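Local coordinates for protein trigger factor (Thermotoga maritima, PDB 2NSC) that probably assists protein export as a chaperone that keeps newly made chains open and isomerises peptidyl-prolyl bonds, its N-terminal domain binding the ribosome, at residues E23-L35 with F62-I74. Numbering follows the deposited sequence.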
loop_
_atom_site.group_PDB
_atom_site.type_symbol
_atom_site.label_atom_id
_atom_site.label_comp_id
_atom_site.label_asym_id
_atom_site.label_seq_id
_atom_site.Cartn_x
_atom_site.Cartn_y
_atom_site.Cartn_z
ATOM N N GLU A 23 9.267 1.301 -0.432
ATOM C CA GLU A 23 8.285 1.862 0.481
ATOM C C GLU A 23 7.162 0.878 0.723
ATOM O O GLU A 23 6.670 0.752 1.844
ATOM C CB GLU A 23 7.718 3.151 -0.106
ATOM C CG GLU A 23 8.730 4.274 -0.106
ATOM C CD GLU A 23 8.341 5.406 -1.016
ATOM O OE1 GLU A 23 7.762 5.145 -2.096
ATOM O OE2 GLU A 23 8.612 6.570 -0.641
ATOM N N ILE A 24 6.775 0.181 -0.337
ATOM C CA ILE A 24 5.731 -0.831 -0.278
ATOM C C ILE A 24 6.171 -1.981 0.640
ATOM O O ILE A 24 5.436 -2.379 1.537
ATOM C CB ILE A 24 5.371 -1.329 -1.691
ATOM C CG1 ILE A 24 4.752 -0.182 -2.493
ATOM C CG2 ILE A 24 4.409 -2.535 -1.633
ATOM C CD1 ILE A 24 4.343 -0.575 -3.907
ATOM N N ALA A 25 7.388 -2.472 0.434
ATOM C CA ALA A 25 7.930 -3.515 1.289
ATOM C C ALA A 25 8.007 -3.068 2.762
ATOM O O ALA A 25 7.583 -3.819 3.655
ATOM C CB ALA A 25 9.288 -3.987 0.769
ATOM N N GLN A 26 8.514 -1.853 3.002
ATOM C CA GLN A 26 8.530 -1.258 4.354
ATOM C C GLN A 26 7.123 -1.184 4.985
ATOM O O GLN A 26 6.943 -1.533 6.152
ATOM C CB GLN A 26 9.219 0.109 4.355
ATOM C CG GLN A 26 10.766 0.013 4.269
ATOM C CD GLN A 26 11.459 1.377 4.127
ATOM O OE1 GLN A 26 11.336 2.049 3.098
ATOM N NE2 GLN A 26 12.197 1.779 5.158
ATOM N N ALA A 27 6.133 -0.782 4.195
ATOM C CA ALA A 27 4.743 -0.697 4.653
ATOM C C ALA A 27 4.155 -2.083 4.948
ATOM O O ALA A 27 3.474 -2.258 5.962
ATOM C CB ALA A 27 3.893 0.038 3.634
ATOM N N GLU A 28 4.416 -3.056 4.067
ATOM C CA GLU A 28 4.030 -4.448 4.309
ATOM C C GLU A 28 4.591 -4.945 5.641
ATOM O O GLU A 28 3.879 -5.582 6.396
ATOM C CB GLU A 28 4.497 -5.356 3.169
ATOM C CG GLU A 28 3.772 -5.109 1.843
ATOM C CD GLU A 28 4.196 -6.079 0.740
ATOM O OE1 GLU A 28 5.129 -5.773 -0.014
ATOM O OE2 GLU A 28 3.597 -7.149 0.608
ATOM N N ASP A 29 5.863 -4.637 5.924
ATOM C CA ASP A 29 6.513 -4.989 7.193
ATOM C C ASP A 29 5.820 -4.338 8.407
ATOM O O ASP A 29 5.698 -4.965 9.456
ATOM C CB ASP A 29 7.991 -4.566 7.186
ATOM C CG ASP A 29 8.878 -5.465 6.326
ATOM O OD1 ASP A 29 8.455 -6.602 6.000
ATOM O OD2 ASP A 29 10.024 -5.038 5.996
ATOM N N LYS A 30 5.403 -3.075 8.286
ATOM C CA LYS A 30 4.679 -2.441 9.377
ATOM C C LYS A 30 3.353 -3.163 9.574
ATOM O O LYS A 30 2.916 -3.362 10.707
ATOM C CB LYS A 30 4.413 -0.968 9.100
ATOM C CG LYS A 30 5.660 -0.081 9.039
ATOM C CD LYS A 30 5.296 1.346 8.652
ATOM C CE LYS A 30 6.545 2.164 8.349
ATOM N NZ LYS A 30 6.201 3.600 8.083
ATOM N N ALA A 31 2.719 -3.554 8.466
ATOM C CA ALA A 31 1.444 -4.269 8.512
ATOM C C ALA A 31 1.570 -5.599 9.253
ATOM O O ALA A 31 0.717 -5.946 10.065
ATOM C CB ALA A 31 0.902 -4.491 7.091
ATOM N N VAL A 32 2.638 -6.344 8.979
ATOM C CA VAL A 32 2.911 -7.601 9.691
ATOM C C VAL A 32 3.087 -7.342 11.193
ATOM O O VAL A 32 2.490 -8.014 12.027
ATOM C CB VAL A 32 4.155 -8.329 9.086
ATOM C CG1 VAL A 32 4.551 -9.513 9.915
ATOM C CG2 VAL A 32 3.891 -8.736 7.626
ATOM N N ARG A 33 3.907 -6.348 11.512
ATOM C CA ARG A 33 4.166 -5.899 12.879
ATOM C C ARG A 33 2.864 -5.551 13.607
ATOM O O ARG A 33 2.643 -5.959 14.739
ATOM C CB ARG A 33 5.073 -4.665 12.811
ATOM C CG ARG A 33 5.827 -4.295 14.076
ATOM C CD ARG A 33 6.912 -3.261 13.721
ATOM N NE ARG A 33 7.873 -3.897 12.839
ATOM C CZ ARG A 33 8.452 -3.344 11.783
ATOM N NH1 ARG A 33 8.193 -2.086 11.414
ATOM N NH2 ARG A 33 9.306 -4.083 11.088
ATOM N N TYR A 34 2.009 -4.785 12.937
ATOM C CA TYR A 34 0.761 -4.307 13.518
ATOM C C TYR A 34 -0.185 -5.472 13.808
ATOM O O TYR A 34 -0.805 -5.544 14.866
ATOM C CB TYR A 34 0.111 -3.332 12.529
ATOM C CG TYR A 34 -1.250 -2.845 12.942
ATOM C CD1 TYR A 34 -1.389 -1.729 13.777
ATOM C CD2 TYR A 34 -2.403 -3.462 12.469
ATOM C CE1 TYR A 34 -2.651 -1.261 14.160
ATOM C CE2 TYR A 34 -3.666 -2.995 12.845
ATOM C CZ TYR A 34 -3.780 -1.902 13.695
ATOM O OH TYR A 34 -5.025 -1.443 14.075
ATOM N N LEU A 35 -0.299 -6.378 12.840
ATOM C CA LEU A 35 -1.189 -7.522 12.943
ATOM C C LEU A 35 -0.741 -8.502 14.021
ATOM O O LEU A 35 -1.588 -9.081 14.706
ATOM C CB LEU A 35 -1.299 -8.225 11.602
ATOM C CG LEU A 35 -2.162 -7.434 10.609
ATOM C CD1 LEU A 35 -1.951 -7.929 9.182
ATOM C CD2 LEU A 35 -3.650 -7.483 11.000
ATOM N N PHE A 62 -5.097 -7.714 3.144
ATOM C CA PHE A 62 -3.749 -7.379 3.594
ATOM C C PHE A 62 -3.280 -6.077 2.959
ATOM O O PHE A 62 -2.610 -5.283 3.619
ATOM C CB PHE A 62 -2.733 -8.497 3.323
ATOM C CG PHE A 62 -1.352 -8.205 3.883
ATOM C CD1 PHE A 62 -1.029 -8.559 5.206
ATOM C CD2 PHE A 62 -0.387 -7.561 3.105
ATOM C CE1 PHE A 62 0.219 -8.279 5.752
ATOM C CE2 PHE A 62 0.881 -7.269 3.638
ATOM C CZ PHE A 62 1.192 -7.633 4.966
ATOM N N GLN A 63 -3.644 -5.870 1.689
ATOM C CA GLN A 63 -3.334 -4.648 0.945
ATOM C C GLN A 63 -3.874 -3.394 1.619
ATOM O O GLN A 63 -3.265 -2.334 1.530
ATOM C CB GLN A 63 -3.972 -4.671 -0.449
ATOM C CG GLN A 63 -3.489 -5.695 -1.423
ATOM C CD GLN A 63 -4.085 -5.450 -2.802
ATOM O OE1 GLN A 63 -4.806 -4.455 -3.030
ATOM N NE2 GLN A 63 -3.768 -6.336 -3.742
ATOM N N GLU A 64 -5.058 -3.508 2.227
ATOM C CA GLU A 64 -5.688 -2.381 2.915
ATOM C C GLU A 64 -4.791 -1.878 4.040
ATOM O O GLU A 64 -4.616 -0.666 4.202
ATOM C CB GLU A 64 -7.054 -2.780 3.473
ATOM C CG GLU A 64 -8.073 -3.144 2.392
ATOM C CD GLU A 64 -8.204 -2.065 1.298
ATOM O OE1 GLU A 64 -8.284 -0.849 1.621
ATOM O OE2 GLU A 64 -8.234 -2.451 0.105
ATOM N N TYR A 65 -4.224 -2.817 4.800
ATOM C CA TYR A 65 -3.281 -2.495 5.875
ATOM C C TYR A 65 -1.997 -1.913 5.309
ATOM O O TYR A 65 -1.446 -0.943 5.846
ATOM C CB TYR A 65 -2.999 -3.732 6.747
ATOM C CG TYR A 65 -4.110 -4.048 7.737
ATOM C CD1 TYR A 65 -4.390 -3.174 8.807
ATOM C CD2 TYR A 65 -4.905 -5.207 7.600
ATOM C CE1 TYR A 65 -5.418 -3.447 9.741
ATOM C CE2 TYR A 65 -5.963 -5.480 8.537
ATOM C CZ TYR A 65 -6.197 -4.595 9.601
ATOM O OH TYR A 65 -7.198 -4.834 10.528
ATOM N N THR A 66 -1.534 -2.493 4.202
ATOM C CA THR A 66 -0.369 -1.949 3.502
ATOM C C THR A 66 -0.600 -0.500 3.083
ATOM O O THR A 66 0.257 0.355 3.304
ATOM C CB THR A 66 0.072 -2.823 2.308
ATOM O OG1 THR A 66 0.349 -4.151 2.778
ATOM C CG2 THR A 66 1.345 -2.270 1.681
ATOM N N LEU A 67 -1.766 -0.213 2.518
ATOM C CA LEU A 67 -2.069 1.137 2.099
ATOM C C LEU A 67 -2.205 2.077 3.291
ATOM O O LEU A 67 -1.794 3.232 3.197
ATOM C CB LEU A 67 -3.330 1.156 1.239
ATOM C CG LEU A 67 -3.131 0.704 -0.196
ATOM C CD1 LEU A 67 -4.469 0.232 -0.774
ATOM C CD2 LEU A 67 -2.500 1.820 -1.042
ATOM N N ASP A 68 -2.764 1.595 4.408
ATOM C CA ASP A 68 -2.852 2.409 5.648
ATOM C C ASP A 68 -1.480 2.945 6.036
ATOM O O ASP A 68 -1.327 4.117 6.329
ATOM C CB ASP A 68 -3.375 1.594 6.836
ATOM C CG ASP A 68 -4.879 1.375 6.793
ATOM O OD1 ASP A 68 -5.587 2.133 6.091
ATOM O OD2 ASP A 68 -5.359 0.434 7.465
ATOM N N PHE A 69 -0.486 2.059 6.059
ATOM C CA PHE A 69 0.853 2.471 6.434
ATOM C C PHE A 69 1.552 3.329 5.373
ATOM O O PHE A 69 2.368 4.188 5.713
ATOM C CB PHE A 69 1.691 1.274 6.891
ATOM C CG PHE A 69 1.320 0.789 8.271
ATOM C CD1 PHE A 69 1.701 1.521 9.399
ATOM C CD2 PHE A 69 0.542 -0.365 8.438
ATOM C CE1 PHE A 69 1.335 1.088 10.681
ATOM C CE2 PHE A 69 0.171 -0.799 9.692
ATOM C CZ PHE A 69 0.554 -0.079 10.821
ATOM N N LEU A 70 1.231 3.123 4.099
ATOM C CA LEU A 70 1.764 4.014 3.079
ATOM C C LEU A 70 1.227 5.428 3.298
ATOM O O LEU A 70 1.973 6.393 3.186
ATOM C CB LEU A 70 1.455 3.526 1.665
ATOM C CG LEU A 70 2.252 2.338 1.119
ATOM C CD1 LEU A 70 1.644 1.970 -0.210
ATOM C CD2 LEU A 70 3.760 2.653 0.963
ATOM N N MET A 71 -0.061 5.527 3.623
ATOM C CA MET A 71 -0.716 6.798 3.904
ATOM C C MET A 71 0.041 7.584 4.963
ATOM O O MET A 71 0.052 8.808 4.929
ATOM C CB MET A 71 -2.169 6.574 4.348
ATOM C CG MET A 71 -3.203 6.672 3.236
ATOM S SD MET A 71 -4.878 6.091 3.717
ATOM C CE MET A 71 -5.133 6.820 5.347
ATOM N N ASP A 72 0.707 6.882 5.877
ATOM C CA ASP A 72 1.462 7.527 6.960
ATOM C C ASP A 72 2.754 8.208 6.504
ATOM O O ASP A 72 3.472 8.781 7.319
ATOM C CB ASP A 72 1.816 6.511 8.070
ATOM C CG ASP A 72 0.593 5.973 8.810
ATOM O OD1 ASP A 72 -0.521 6.539 8.656
ATOM O OD2 ASP A 72 0.757 4.986 9.574
ATOM N N LEU A 73 3.076 8.114 5.220
ATOM C CA LEU A 73 4.279 8.754 4.721
ATOM C C LEU A 73 3.951 10.168 4.282
ATOM O O LEU A 73 4.836 11.022 4.173
ATOM C CB LEU A 73 4.872 7.971 3.551
ATOM C CG LEU A 73 5.501 6.611 3.849
ATOM C CD1 LEU A 73 5.910 5.936 2.557
ATOM C CD2 LEU A 73 6.704 6.735 4.825
ATOM N N ILE A 74 2.666 10.400 4.054
ATOM C CA ILE A 74 2.206 11.613 3.413
ATOM C C ILE A 74 2.407 12.873 4.268
ATOM O O ILE A 74 3.104 13.771 3.824
ATOM C CB ILE A 74 0.772 11.482 2.886
ATOM C CG1 ILE A 74 0.719 10.337 1.865
ATOM C CG2 ILE A 74 0.305 12.830 2.261
ATOM C CD1 ILE A 74 -0.650 10.073 1.290
HETATM O O HOH W 1 5.068 3.111 5.697
HETATM O O HOH W 2 3.554 4.506 9.849
#
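A27 and A31 bring helix 23-35 down onto helix 62-71, the axes of the two segments approaching to 8.0 Å at a crossing angle of 112°. The close-packed part is centred on these buried alanines: A31 fits as a knob among F62, Y65, T66 and F69, while A27 CB lies 3.7 Å from both T66 O and L70 CD2. At one end of this strip, F62 CG is anti to the backbone N (chi1 -176°), which carries the ring across to A31, E28, V32 and L35; V32 CG2 reaches the ring's edge, 3.9 Å from F62 CZ. K55 of helix 51-58 takes the carboxylate of E28 in a salt bridge and also touches F62, joining a third helix to the pair. L35 spans two rings, its CD1 against F62 and its CD2 over one face of Y65, toward the rim, in a CH-pi contact. F69 presents its edge to the face of Y34 in an offset edge-to-face pair, planes 67° apart.

K30 CB makes a CH-pi contact over the F69 face, 3.8 Å from the ring centroid; beyond the ring the contact loosens, and NZ meets water. One water links K30 NZ to F69 O; a second, weakly held by NZ, donates to D72 OD2. No direct hydrogen bond joins the segments, so apolar and aromatic contacts hold these helices of the N-terminal, probably ribosome-binding domain together, with water-mediated polar links at the margin.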